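Local coordinates for protein ribonucleoside-diphosphate reductase subunit beta (Clostridium botulinum, PDB 6ZJK) that carries a di-iron centre that probably generates the radical needed to reduce ribonucleoside diphosphates to deoxyribonucleoside diphosphates, as the small R2 subunit of class I ribonucleotide reductase, at residues A[214-222]-A[329-337]. Numbering follows the deposited sequence.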
ATOM      1  N   PHE A 214      27.113   5.643   3.611  1.00 36.63           N
ATOM      2  CA  PHE A 214      27.559   5.985   4.962  1.00 32.60           C
ATOM      3  C   PHE A 214      27.504   4.772   5.885  1.00 37.25           C
ATOM      4  O   PHE A 214      28.487   4.461   6.578  1.00 33.89           O
ATOM      5  CB  PHE A 214      26.729   7.137   5.542  1.00 38.46           C
ATOM      6  CG  PHE A 214      27.015   7.405   7.014  1.00 41.80           C
ATOM      7  CD1 PHE A 214      28.189   8.046   7.388  1.00 42.52           C
ATOM      8  CD2 PHE A 214      26.121   7.019   8.006  1.00 37.72           C
ATOM      9  CE1 PHE A 214      28.481   8.286   8.730  1.00 38.21           C
ATOM     10  CE2 PHE A 214      26.395   7.251   9.360  1.00 38.71           C
ATOM     11  CZ  PHE A 214      27.578   7.885   9.716  1.00 43.20           C
ATOM     12  N   PHE A 215      26.356   4.079   5.915  1.00 36.30           N
ATOM     13  CA  PHE A 215      26.191   2.954   6.828  1.00 34.09           C
ATOM     14  C   PHE A 215      27.099   1.796   6.449  1.00 36.19           C
ATOM     15  O   PHE A 215      27.676   1.149   7.333  1.00 33.18           O
ATOM     16  CB  PHE A 215      24.713   2.545   6.882  1.00 35.42           C
ATOM     17  CG  PHE A 215      23.855   3.624   7.449  1.00 36.66           C
ATOM     18  CD1 PHE A 215      23.845   3.860   8.815  1.00 33.81           C
ATOM     19  CD2 PHE A 215      23.148   4.475   6.614  1.00 35.94           C
ATOM     20  CE1 PHE A 215      23.092   4.901   9.347  1.00 40.56           C
ATOM     21  CE2 PHE A 215      22.399   5.515   7.130  1.00 37.40           C
ATOM     22  CZ  PHE A 215      22.370   5.731   8.501  1.00 36.84           C
ATOM     23  N   TYR A 216      27.312   1.574   5.136  1.00 32.16           N
ATOM     24  CA  TYR A 216      28.278   0.564   4.718  1.00 36.47           C
ATOM     25  C   TYR A 216      29.700   0.962   5.109  1.00 38.01           C
ATOM     26  O   TYR A 216      30.504   0.101   5.490  1.00 32.08           O
ATOM     27  CB  TYR A 216      28.194   0.320   3.200  1.00 34.65           C
ATOM     28  CG  TYR A 216      26.831  -0.184   2.713  1.00 39.41           C
ATOM     29  CD1 TYR A 216      25.920  -0.771   3.598  1.00 34.70           C
ATOM     30  CD2 TYR A 216      26.467  -0.087   1.366  1.00 32.87           C
ATOM     31  CE1 TYR A 216      24.668  -1.215   3.172  1.00 34.38           C
ATOM     32  CE2 TYR A 216      25.202  -0.548   0.915  1.00 36.35           C
ATOM     33  CZ  TYR A 216      24.314  -1.116   1.816  1.00 41.80           C
ATOM     34  OH  TYR A 216      23.064  -1.574   1.376  1.00 36.17           O
ATOM     35  N   THR A 217      30.029   2.257   5.023  1.00 31.96           N
ATOM     36  CA  THR A 217      31.361   2.701   5.437  1.00 41.31           C
ATOM     37  C   THR A 217      31.573   2.482   6.931  1.00 43.67           C
ATOM     38  O   THR A 217      32.674   2.105   7.345  1.00 44.23           O
ATOM     39  CB  THR A 217      31.605   4.167   5.059  1.00 33.92           C
ATOM     40  OG1 THR A 217      31.674   4.289   3.628  1.00 35.44           O
ATOM     41  CG2 THR A 217      32.918   4.670   5.643  1.00 41.34           C
ATOM     42  N   LEU A 218      30.537   2.710   7.760  1.00 40.84           N
ATOM     43  CA  LEU A 218      30.666   2.411   9.189  1.00 40.13           C
ATOM     44  C   LEU A 218      30.892   0.922   9.412  1.00 39.70           C
ATOM     45  O   LEU A 218      31.857   0.520  10.079  1.00 39.45           O
ATOM     46  CB  LEU A 218      29.424   2.875   9.960  1.00 39.67           C
ATOM     47  CG  LEU A 218      29.222   4.364  10.255  1.00 42.99           C
ATOM     48  CD1 LEU A 218      28.013   4.569  11.163  1.00 47.87           C
ATOM     49  CD2 LEU A 218      30.494   4.946  10.876  1.00 41.80           C
ATOM     50  N   ALA A 219      30.015   0.089   8.823  1.00 34.46           N
ATOM     51  CA  ALA A 219      30.070  -1.363   8.999  1.00 41.84           C
ATOM     52  C   ALA A 219      31.352  -1.968   8.455  1.00 41.84           C
ATOM     53  O   ALA A 219      31.824  -2.985   8.980  1.00 45.80           O
ATOM     54  CB  ALA A 219      28.877  -2.022   8.307  1.00 39.67           C
ATOM     55  N   ARG A 220      31.932  -1.371   7.409  1.00 43.57           N
ATOM     56  CA  ARG A 220      33.195  -1.886   6.889  1.00 47.87           C
ATOM     57  C   ARG A 220      34.294  -1.785   7.943  1.00 46.54           C
ATOM     58  O   ARG A 220      35.246  -2.575   7.918  1.00 55.17           O
ATOM     59  CB  ARG A 220      33.612  -1.131   5.612  1.00 45.08           C
ATOM     60  CG  ARG A 220      34.439  -1.957   4.577  1.00 45.65           C
ATOM     61  CD  ARG A 220      35.052  -1.052   3.501  1.00 46.15           C
ATOM     62  NE  ARG A 220      35.767  -1.779   2.444  1.00 45.53           N
ATOM     63  CZ  ARG A 220      36.586  -1.199   1.581  1.00 49.46           C
ATOM     64  NH1 ARG A 220      36.816   0.113   1.674  1.00 46.69           N
ATOM     65  NH2 ARG A 220      37.199  -1.921   0.637  1.00 55.83           N
ATOM     66  N   GLN A 221      34.168  -0.839   8.889  1.00 45.31           N
ATOM     67  CA  GLN A 221      35.115  -0.678   9.987  1.00 51.64           C
ATOM     68  C   GLN A 221      34.729  -1.447  11.241  1.00 48.57           C
ATOM     69  O   GLN A 221      35.429  -1.330  12.251  1.00 47.30           O
ATOM     70  CB  GLN A 221      35.236   0.792  10.417  1.00 50.03           C
ATOM     71  CG  GLN A 221      35.314   1.816   9.317  1.00 51.23           C
ATOM     72  CD  GLN A 221      35.226   3.226   9.874  1.00 50.25           C
ATOM     73  OE1 GLN A 221      35.584   3.464  11.016  1.00 50.93           O
ATOM     74  NE2 GLN A 221      34.635   4.136   9.107  1.00 50.33           N
ATOM     75  N   GLY A 222      33.615  -2.173  11.233  1.00 47.74           N
ATOM     76  CA  GLY A 222      33.189  -2.896  12.415  1.00 49.75           C
ATOM     77  C   GLY A 222      32.220  -2.163  13.326  1.00 47.44           C
ATOM     78  O   GLY A 222      31.971  -2.634  14.443  1.00 50.09           O
ATOM     79  N   GLU A 329      34.337   0.630  -5.771  1.00 50.16           N
ATOM     80  CA  GLU A 329      33.850  -0.640  -6.310  1.00 53.26           C
ATOM     81  C   GLU A 329      33.450  -1.645  -5.226  1.00 47.22           C
ATOM     82  O   GLU A 329      32.621  -2.529  -5.493  1.00 46.26           O
ATOM     83  CB  GLU A 329      34.881  -1.239  -7.269  1.00 49.89           C
ATOM     84  CG  GLU A 329      34.282  -2.392  -8.035  1.00 59.49           C
ATOM     85  CD  GLU A 329      34.801  -2.508  -9.443  1.00 72.55           C
ATOM     86  OE1 GLU A 329      35.328  -1.501  -9.973  1.00 73.08           O
ATOM     87  OE2 GLU A 329      34.637  -3.600 -10.030  1.00 77.72           O
ATOM     88  N   TRP A 330      34.083  -1.559  -4.050  1.00 44.86           N
ATOM     89  CA  TRP A 330      33.821  -2.525  -2.988  1.00 46.53           C
ATOM     90  C   TRP A 330      32.364  -2.533  -2.551  1.00 38.94           C
ATOM     91  O   TRP A 330      31.902  -3.548  -2.028  1.00 38.55           O
ATOM     92  CB  TRP A 330      34.711  -2.235  -1.774  1.00 45.49           C
ATOM     93  CG  TRP A 330      34.437  -0.894  -1.141  1.00 47.24           C
ATOM     94  CD1 TRP A 330      35.056   0.300  -1.429  1.00 48.97           C
ATOM     95  CD2 TRP A 330      33.476  -0.607  -0.112  1.00 47.78           C
ATOM     96  NE1 TRP A 330      34.530   1.305  -0.644  1.00 48.83           N
ATOM     97  CE2 TRP A 330      33.562   0.775   0.172  1.00 49.05           C
ATOM     98  CE3 TRP A 330      32.543  -1.381   0.588  1.00 47.14           C
ATOM     99  CZ2 TRP A 330      32.758   1.397   1.133  1.00 44.68           C
ATOM    100  CZ3 TRP A 330      31.740  -0.757   1.557  1.00 44.67           C
ATOM    101  CH2 TRP A 330      31.853   0.615   1.810  1.00 43.57           C
ATOM    102  N   ILE A 331      31.632  -1.435  -2.764  1.00 41.44           N
ATOM    103  CA  ILE A 331      30.243  -1.327  -2.308  1.00 43.03           C
ATOM    104  C   ILE A 331      29.354  -2.389  -2.955  1.00 48.40           C
ATOM    105  O   ILE A 331      28.411  -2.899  -2.328  1.00 43.50           O
ATOM    106  CB  ILE A 331      29.703   0.086  -2.592  1.00 45.76           C
ATOM    107  CG1 ILE A 331      30.237   1.090  -1.582  1.00 50.49           C
ATOM    108  CG2 ILE A 331      28.193   0.123  -2.486  1.00 53.46           C
ATOM    109  CD1 ILE A 331      29.689   2.481  -1.809  1.00 53.47           C
ATOM    110  N   ASP A 332      29.602  -2.708  -4.229  1.00 42.20           N
ATOM    111  CA  ASP A 332      28.680  -3.579  -4.954  1.00 43.87           C
ATOM    112  C   ASP A 332      28.612  -4.961  -4.320  1.00 44.06           C
ATOM    113  O   ASP A 332      27.521  -5.487  -4.077  1.00 47.82           O
ATOM    114  CB  ASP A 332      29.084  -3.669  -6.429  1.00 52.58           C
ATOM    115  CG  ASP A 332      28.887  -2.354  -7.147  1.00 57.47           C
ATOM    116  OD1 ASP A 332      28.374  -1.409  -6.495  1.00 62.89           O
ATOM    117  OD2 ASP A 332      29.198  -2.268  -8.352  1.00 60.34           O
ATOM    118  N   GLY A 333      29.767  -5.544  -4.000  1.00 43.68           N
ATOM    119  CA  GLY A 333      29.766  -6.833  -3.329  1.00 40.36           C
ATOM    120  C   GLY A 333      29.324  -6.717  -1.877  1.00 45.04           C
ATOM    121  O   GLY A 333      28.649  -7.607  -1.353  1.00 43.66           O
ATOM    122  N   PHE A 334      29.689  -5.614  -1.213  1.00 36.91           N
ATOM    123  CA  PHE A 334      29.374  -5.449   0.202  1.00 43.86           C
ATOM    124  C   PHE A 334      27.869  -5.364   0.442  1.00 42.90           C
ATOM    125  O   PHE A 334      27.359  -5.932   1.407  1.00 42.84           O
ATOM    126  CB  PHE A 334      30.073  -4.201   0.749  1.00 38.38           C
ATOM    127  CG  PHE A 334      30.049  -4.102   2.248  1.00 44.56           C
ATOM    128  CD1 PHE A 334      28.986  -3.488   2.900  1.00 43.51           C
ATOM    129  CD2 PHE A 334      31.099  -4.612   3.004  1.00 45.40           C
ATOM    130  CE1 PHE A 334      28.961  -3.394   4.290  1.00 46.48           C
ATOM    131  CE2 PHE A 334      31.076  -4.531   4.394  1.00 46.23           C
ATOM    132  CZ  PHE A 334      30.017  -3.906   5.036  1.00 44.01           C
ATOM    133  N   SER A 335      27.140  -4.669  -0.434  1.00 42.60           N
ATOM    134  CA  SER A 335      25.712  -4.436  -0.248  1.00 41.61           C
ATOM    135  C   SER A 335      24.854  -5.685  -0.449  1.00 47.87           C
ATOM    136  O   SER A 335      23.656  -5.641  -0.155  1.00 43.25           O
ATOM    137  CB  SER A 335      25.254  -3.339  -1.205  1.00 44.16           C
ATOM    138  OG  SER A 335      25.307  -3.797  -2.559  1.00 50.11           O
ATOM    139  N   LYS A 336      25.428  -6.786  -0.930  1.00 47.07           N
ATOM    140  CA  LYS A 336      24.652  -7.977  -1.253  1.00 50.29           C
ATOM    141  C   LYS A 336      24.367  -8.814  -0.012  1.00 50.13           C
ATOM    142  O   LYS A 336      25.100  -8.771   0.977  1.00 57.31           O
ATOM    143  CB  LYS A 336      25.389  -8.830  -2.282  1.00 51.63           C
ATOM    144  CG  LYS A 336      24.882  -8.674  -3.692  1.00 54.15           C
ATOM    145  CD  LYS A 336      24.821  -7.215  -4.119  1.00 54.92           C
ATOM    146  CE  LYS A 336      24.462  -7.069  -5.601  1.00 61.12           C
ATOM    147  NZ  LYS A 336      24.579  -5.644  -6.035  1.00 57.67           N
ATOM    148  N   LEU A 337      23.259  -9.551  -0.060  1.00 55.21           N
ATOM    149  CA  LEU A 337      22.887 -10.447   1.029  1.00 56.30           C
ATOM    150  C   LEU A 337      23.378 -11.871   0.780  1.00 61.64           C
ATOM    151  O   LEU A 337      24.025 -12.469   1.645  1.00 66.90           O
ATOM    152  CB  LEU A 337      21.372 -10.435   1.235  1.00 56.91           C
ATOM    153  CG  LEU A 337      20.869  -9.116   1.820  1.00 48.03           C
ATOM    154  CD1 LEU A 337      19.392  -8.911   1.545  1.00 43.50           C
ATOM    155  CD2 LEU A 337      21.174  -9.036   3.317  0.92 51.37           C
TER
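The last turns of helix 190-220 (residues 214-220) and the short helix 330-334 cross nearly at right angles (82°), their axes 11.1 Å apart, where Tyr216 faces Ser335, Phe334 and Trp330. In the all-helical R2 fold this lays the C-terminal end of the modelled chain on the end of the long helix 190-220, which contributes Glu204 to the di-iron site. Arg220 and Trp330 make a cation-pi stack: the guanidinium lies flat on the indole, planes 6° apart, with CZ of Arg220 3.5 Å from the centroid of the Trp330 five-membered ring. Because the Arg220 chain is extended from CG to NE, its CD also rests over the Trp330 six-membered ring, a CH-pi contact. CG1 of Ile331 covers the opposite face of this indole, while OG1 of Thr217, hydrogen-bonded to Ser213 O, stands at its edge. Tyr216 CB touches both aromatics, 3.9 Å from Trp330 CH2 and from Phe334 CD1. With CG of Phe334 anti to its backbone N (chi1 -168°), that ring reaches helix 190-220, meeting Ala219 CB at its edge and lying oblique to the Tyr216 ring. Lys232 of helix 225-255 adds a cation-pi contact to Phe334. Farther along Tyr216, the phenol hydroxyl is hydrogen-bonded to Asn235 of the same helix, anchoring the ring at its far end. CG2 of Ile331 meets the tyrosine edge at CD2, and Ser335 CB packs 3.5 Å from Tyr216 CE2.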